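Local coordinates for protein hydrolase, isochorismatase family (Pseudomonas putida KT2440, PDB 4H17) that is an isochorismatase-family hydrolase, probably acting on a small metabolite whose identity is not established, at residues P17-S22 with D125-G130; I66-H71 with E96-I101. All coordinates share one frame; numbering follows the deposited sequence.

Interaction 1. Residues P17-S22 with D125-G130; sequences PPAKLS and DLIVCG
Lys20 N and Asp125 OD2 are joined through a single water: it accepts from Lys20 N at 3.0 Å and donates to Asp125 OD2 at 2.9 Å. The other carboxylate oxygen, OD1, is salt-bridged to Arg150 NE, so both oxygens of Asp125 have partners. The water carries the polar link between the two segments, since no hydrogen bond passes directly from one to the other. The direct contacts are mainly between apolar groups. Ala19 CB points at the strand and sits over CG1 of Ile127 at 3.7 Å, with Asp125 CB touching the same methyl at 4.0 Å. Farther along, Ile127 keeps CG1 anti to its carbonyl carbon (chi1 -63°) and then runs on extended, which carries CD1 past Ala19 and up to Leu21. There CD1 meets Leu21 CA at 3.7 Å and Leu21 CD1 at 3.8 Å, the two side chains crossing at about a right angle. The Leu21 side chain also touches Ala58 of helix 45-61. Ala19 N is hydrogen-bonded to Thr152 OG1 of strand 150-159, so this loop is also anchored to the next strand of the sheet. The loop leading to strand 24-29 is thus held against the start of strand 125-131 by apolar contact, with one water linking the polar groups at the margin.

Interaction 2. Residues I66-H71 with E96-I101; sequences IIHVRH and EGEIVI. With SO4 (sulfate ion), chain E; SO4 (sulfate ion), chain C.
Ile66, His68 and Arg70 pair with the edge strand through backbone hydrogen bonds in parallel register: Ile66 O accepts Ile99 N at 3.0 Å, His68 N donates to Ile99 O at 2.8 Å, His68 O accepts Ile101 N at 2.8 Å, and Arg70 N donates to Ile101 O. The polar side-chain link is His68 NE2 to Glu98 OE1, 2.8 Å. Glu98 CG lies anti to its carbonyl carbon (chi1 -60°) with the chain extended beyond, which brings OE1 close to the imidazole plane; the ring nitrogen approaches from above the carboxylate, 35° out of its plane. OE1 also receives Leu95 N, and OE2 is salt-bridged to Arg60 of helix 45-61. Replacing His68 by an alanine would probably cost Glu98 OE1 its imidazole donor, leaving it Leu95 N. Among apolar contacts, Ile67 lies alongside Ile99, on the face covered by helix 114-121, as does Val69 alongside Ile101. Two sulfates, probably from the crystallisation liquor, sit at the edge of the His71 ring: ND1 donates to O4 (chain E) at 2.8 Å, NE2 to O1 (chain C) in a bent bond (133°). This is the edge of a Rossmann-like parallel sheet with helices on both faces and anions at the carboxyl ends of its strands.

Interactions 1 and 2 belong to the same parallel sheet, with strand 24-29 lying between strands 66-71 and 125-131. Their centres are 16 Å apart and their nearest atoms about 6 Å, so they do not touch. Along the chain, interaction 2 is nested within the loop that interaction 1 closes. Helix 45-61 serves both: Ala58 touches Leu21, while Leu56 packs on Ile66 and His68. Interaction 1 lies at the amino end of its strand. At the opposite end, the sulfate (chain C) hydrogen-bonded to His71, probably from the crystallisation liquor, is also held by Met132 N, Ser135, Ser136 and Tyr35, consistent with the family's active site at the carboxyl ends of the strands.

Interaction 1. Residues P17-S22 with D125-G130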
loop_
_atom_site.group_PDB
_atom_site.type_symbol
_atom_site.label_atom_id
_atom_site.label_comp_id
_atom_site.label_asym_id
_atom_site.label_seq_id
_atom_site.Cartn_x
_atom_site.Cartn_y
_atom_site.Cartn_z
ATOM N N PRO A 17 10.410 15.724 -9.519
ATOM C CA PRO A 17 10.700 16.602 -8.391
ATOM C C PRO A 17 9.593 16.657 -7.330
ATOM O O PRO A 17 8.429 16.424 -7.645
ATOM C CB PRO A 17 10.829 17.988 -9.024
ATOM C CG PRO A 17 10.874 17.771 -10.488
ATOM C CD PRO A 17 10.194 16.471 -10.766
ATOM N N PRO A 18 9.955 16.997 -6.088
ATOM C CA PRO A 18 8.898 17.232 -5.114
ATOM C C PRO A 18 8.001 18.383 -5.503
ATOM O O PRO A 18 8.400 19.303 -6.229
ATOM C CB PRO A 18 9.636 17.517 -3.815
ATOM C CG PRO A 18 11.054 17.809 -4.213
ATOM C CD PRO A 18 11.285 17.022 -5.457
ATOM N N ALA A 19 6.780 18.341 -4.980
ATOM C CA ALA A 19 5.768 19.341 -5.329
ATOM C C ALA A 19 6.192 20.684 -4.797
ATOM O O ALA A 19 6.829 20.770 -3.741
ATOM C CB ALA A 19 4.428 18.986 -4.707
ATOM N N LYS A 20 5.820 21.732 -5.514
ATOM C CA LYS A 20 5.901 23.088 -4.978
ATOM C C LYS A 20 4.475 23.385 -4.557
ATOM O O LYS A 20 3.551 23.186 -5.347
ATOM C CB LYS A 20 6.365 24.095 -6.042
ATOM C CG LYS A 20 7.819 23.992 -6.494
ATOM C CD LYS A 20 8.802 24.362 -5.396
ATOM C CE LYS A 20 9.919 25.241 -5.925
ATOM N NZ LYS A 20 10.646 24.533 -7.012
ATOM N N LEU A 21 4.295 23.860 -3.328
ATOM C CA LEU A 21 2.960 24.206 -2.816
ATOM C C LEU A 21 2.203 25.114 -3.807
ATOM O O LEU A 21 1.004 24.964 -4.013
ATOM C CB LEU A 21 3.062 24.859 -1.440
ATOM C CG LEU A 21 1.742 25.231 -0.778
ATOM C CD1 LEU A 21 0.807 24.013 -0.725
ATOM C CD2 LEU A 21 1.989 25.805 0.611
ATOM N N SER A 22 2.932 26.029 -4.449
ATOM C CA SER A 22 2.374 26.992 -5.378
ATOM C C SER A 22 1.738 26.370 -6.607
ATOM O O SER A 22 0.912 27.026 -7.266
ATOM C CB SER A 22 3.454 27.990 -5.807
ATOM O OG SER A 22 4.526 27.372 -6.493
ATOM N N ASP A 125 0.224 17.626 -9.282
ATOM C CA ASP A 125 0.964 17.572 -8.015
ATOM C C ASP A 125 0.081 17.679 -6.763
ATOM O O ASP A 125 -0.614 18.661 -6.510
ATOM C CB ASP A 125 2.048 18.658 -7.908
ATOM C CG ASP A 125 3.256 18.420 -8.823
ATOM O OD1 ASP A 125 3.984 17.435 -8.605
ATOM O OD2 ASP A 125 3.590 19.271 -9.655
ATOM N N LEU A 126 0.180 16.633 -5.958
ATOM C CA LEU A 126 -0.558 16.498 -4.715
ATOM C C LEU A 126 0.400 16.444 -3.550
ATOM O O LEU A 126 1.354 15.689 -3.553
ATOM C CB LEU A 126 -1.405 15.224 -4.706
ATOM C CG LEU A 126 -2.286 14.912 -5.921
ATOM C CD1 LEU A 126 -2.974 13.569 -5.730
ATOM C CD2 LEU A 126 -3.260 16.038 -6.233
ATOM N N ILE A 127 0.127 17.268 -2.546
ATOM C CA ILE A 127 0.813 17.214 -1.274
ATOM C C ILE A 127 -0.159 16.507 -0.321
ATOM O O ILE A 127 -1.317 16.950 -0.164
ATOM C CB ILE A 127 1.220 18.608 -0.757
ATOM C CG1 ILE A 127 2.222 19.241 -1.738
ATOM C CG2 ILE A 127 1.806 18.503 0.643
ATOM C CD1 ILE A 127 2.397 20.725 -1.588
ATOM N N VAL A 128 0.316 15.407 0.258
ATOM C CA VAL A 128 -0.472 14.527 1.087
ATOM C C VAL A 128 0.033 14.394 2.510
ATOM O O VAL A 128 1.229 14.211 2.746
ATOM C CB VAL A 128 -0.537 13.125 0.449
ATOM C CG1 VAL A 128 -1.409 12.188 1.249
ATOM C CG2 VAL A 128 -1.018 13.149 -0.988
ATOM N N CYS A 129 -0.888 14.500 3.465
ATOM C CA CYS A 129 -0.532 14.292 4.844
ATOM C C CYS A 129 -1.709 13.596 5.529
ATOM O O CYS A 129 -2.763 13.448 4.909
ATOM C CB CYS A 129 -0.195 15.630 5.505
ATOM S SG CYS A 129 -1.558 16.816 5.543
ATOM N N GLY A 130 -1.495 13.208 6.780
ATOM C CA GLY A 130 -2.547 12.631 7.632
ATOM C C GLY A 130 -2.297 11.206 8.076
ATOM O O GLY A 130 -1.147 10.762 8.219
HETATM O O HOH W 1 5.098 21.316 -8.348
#

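Interaction 2. Residues I66-H71 with E96-I101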
loop_
_atom_site.group_PDB
_atom_site.type_symbol
_atom_site.label_atom_id
_atom_site.label_comp_id
_atom_site.label_asym_id
_atom_site.label_seq_id
_atom_site.Cartn_x
_atom_site.Cartn_y
_atom_site.Cartn_z
ATOM N N ILE A 66 -7.536 22.976 -1.099
ATOM C CA ILE A 66 -7.330 22.155 0.059
ATOM C C ILE A 66 -8.483 21.172 0.188
ATOM O O ILE A 66 -9.663 21.568 0.169
ATOM C CB ILE A 66 -7.276 23.005 1.352
ATOM C CG1 ILE A 66 -6.144 24.043 1.267
ATOM C CG2 ILE A 66 -7.183 22.126 2.593
ATOM C CD1 ILE A 66 -6.235 25.155 2.299
ATOM N N ILE A 67 -8.123 19.910 0.323
ATOM C CA ILE A 67 -9.099 18.793 0.423
ATOM C C ILE A 67 -8.919 18.070 1.746
ATOM O O ILE A 67 -7.815 17.618 2.089
ATOM C CB ILE A 67 -8.900 17.786 -0.688
ATOM C CG1 ILE A 67 -9.134 18.448 -2.041
ATOM C CG2 ILE A 67 -9.781 16.578 -0.418
ATOM C CD1 ILE A 67 -8.715 17.619 -3.248
ATOM N N HIS A 68 -9.970 18.050 2.549
ATOM C CA HIS A 68 -10.002 17.319 3.801
ATOM C C HIS A 68 -10.801 16.021 3.610
ATOM O O HIS A 68 -11.955 16.042 3.142
ATOM C CB HIS A 68 -10.701 18.135 4.890
ATOM C CG HIS A 68 -10.182 19.526 5.064
ATOM N ND1 HIS A 68 -9.316 19.861 6.082
ATOM C CD2 HIS A 68 -10.421 20.667 4.385
ATOM C CE1 HIS A 68 -9.028 21.149 6.003
ATOM N NE2 HIS A 68 -9.700 21.666 4.993
ATOM N N VAL A 69 -10.199 14.919 4.003
ATOM C CA VAL A 69 -10.830 13.612 3.968
ATOM C C VAL A 69 -11.118 13.140 5.398
ATOM O O VAL A 69 -10.240 13.264 6.244
ATOM C CB VAL A 69 -9.898 12.615 3.239
ATOM C CG1 VAL A 69 -10.480 11.233 3.264
ATOM C CG2 VAL A 69 -9.601 13.061 1.803
ATOM N N ARG A 70 -12.290 12.552 5.651
ATOM C CA ARG A 70 -12.588 11.895 6.902
ATOM C C ARG A 70 -13.271 10.568 6.665
ATOM O O ARG A 70 -13.906 10.350 5.622
ATOM C CB ARG A 70 -13.569 12.731 7.752
ATOM C CG ARG A 70 -12.970 13.952 8.402
ATOM C CD ARG A 70 -13.923 14.525 9.439
ATOM N NE ARG A 70 -15.127 15.137 8.838
ATOM C CZ ARG A 70 -16.007 15.892 9.529
ATOM N NH1 ARG A 70 -15.898 16.065 10.829
ATOM N NH2 ARG A 70 -17.034 16.451 8.892
ATOM N N HIS A 71 -13.191 9.711 7.673
ATOM C CA HIS A 71 -13.966 8.486 7.715
ATOM C C HIS A 71 -15.452 8.779 7.778
ATOM O O HIS A 71 -15.893 9.700 8.500
ATOM C CB HIS A 71 -13.623 7.665 8.926
ATOM C CG HIS A 71 -12.314 6.967 8.857
ATOM N ND1 HIS A 71 -12.165 5.626 9.121
ATOM C CD2 HIS A 71 -11.084 7.438 8.586
ATOM C CE1 HIS A 71 -10.903 5.288 8.966
ATOM N NE2 HIS A 71 -10.217 6.382 8.691
ATOM N N GLU A 96 -14.451 27.847 5.003
ATOM C CA GLU A 96 -15.304 28.042 3.836
ATOM C C GLU A 96 -14.483 28.049 2.555
ATOM O O GLU A 96 -13.476 28.708 2.500
ATOM C CB GLU A 96 -16.070 29.372 3.953
ATOM C CG GLU A 96 -17.108 29.597 2.864
ATOM C CD GLU A 96 -17.915 30.858 3.103
ATOM O OE1 GLU A 96 -18.700 30.862 4.082
ATOM O OE2 GLU A 96 -17.740 31.836 2.345
ATOM N N GLY A 97 -14.943 27.323 1.528
ATOM C CA GLY A 97 -14.238 27.227 0.251
ATOM C C GLY A 97 -13.369 25.990 0.102
ATOM O O GLY A 97 -12.862 25.693 -1.004
ATOM N N GLU A 98 -13.129 25.302 1.214
ATOM C CA GLU A 98 -12.323 24.108 1.205
ATOM C C GLU A 98 -13.174 22.888 0.988
ATOM O O GLU A 98 -14.336 22.863 1.322
ATOM C CB GLU A 98 -11.502 24.023 2.463
ATOM C CG GLU A 98 -10.572 25.227 2.586
ATOM C CD GLU A 98 -9.779 25.298 3.868
ATOM O OE1 GLU A 98 -9.950 24.423 4.759
ATOM O OE2 GLU A 98 -9.002 26.268 3.985
ATOM N N ILE A 99 -12.590 21.910 0.337
ATOM C CA ILE A 99 -13.308 20.679 -0.025
ATOM C C ILE A 99 -13.242 19.676 1.136
ATOM O O ILE A 99 -12.195 19.499 1.765
ATOM C CB ILE A 99 -12.673 20.100 -1.282
ATOM C CG1 ILE A 99 -12.909 21.054 -2.438
ATOM C CG2 ILE A 99 -13.111 18.692 -1.547
ATOM C CD1 ILE A 99 -11.889 20.940 -3.513
ATOM N N VAL A 100 -14.363 18.992 1.405
ATOM C CA VAL A 100 -14.433 18.024 2.501
ATOM C C VAL A 100 -15.177 16.791 2.034
ATOM O O VAL A 100 -16.304 16.895 1.557
ATOM C CB VAL A 100 -15.124 18.609 3.765
ATOM C CG1 VAL A 100 -15.003 17.654 4.946
ATOM C CG2 VAL A 100 -14.516 19.923 4.194
ATOM N N ILE A 101 -14.530 15.648 2.148
ATOM C CA ILE A 101 -15.166 14.404 1.807
ATOM C C ILE A 101 -15.143 13.380 2.907
ATOM O O ILE A 101 -14.285 13.389 3.830
ATOM C CB ILE A 101 -14.560 13.811 0.530
ATOM C CG1 ILE A 101 -13.061 13.551 0.700
ATOM C CG2 ILE A 101 -14.825 14.735 -0.673
ATOM C CD1 ILE A 101 -12.487 12.758 -0.441
HETATM S S SO4 E . -15.017 3.705 8.778
HETATM O O1 SO4 E . -13.901 2.823 8.275
HETATM O O2 SO4 E . -16.073 2.770 9.285
HETATM O O3 SO4 E . -15.432 4.686 7.833
HETATM O O4 SO4 E . -14.454 4.320 10.007
HETATM S S SO4 C . -6.882 4.478 8.643
HETATM O O1 SO4 C . -7.931 5.215 7.906
HETATM O O2 SO4 C . -5.575 4.746 8.099
HETATM O O3 SO4 C . -7.153 3.032 8.460
HETATM O O4 SO4 C . -6.948 4.705 10.098
HETATM O O HOH W 2 -10.138 24.454 -1.805
HETATM O O HOH W 3 -15.987 14.669 6.297
#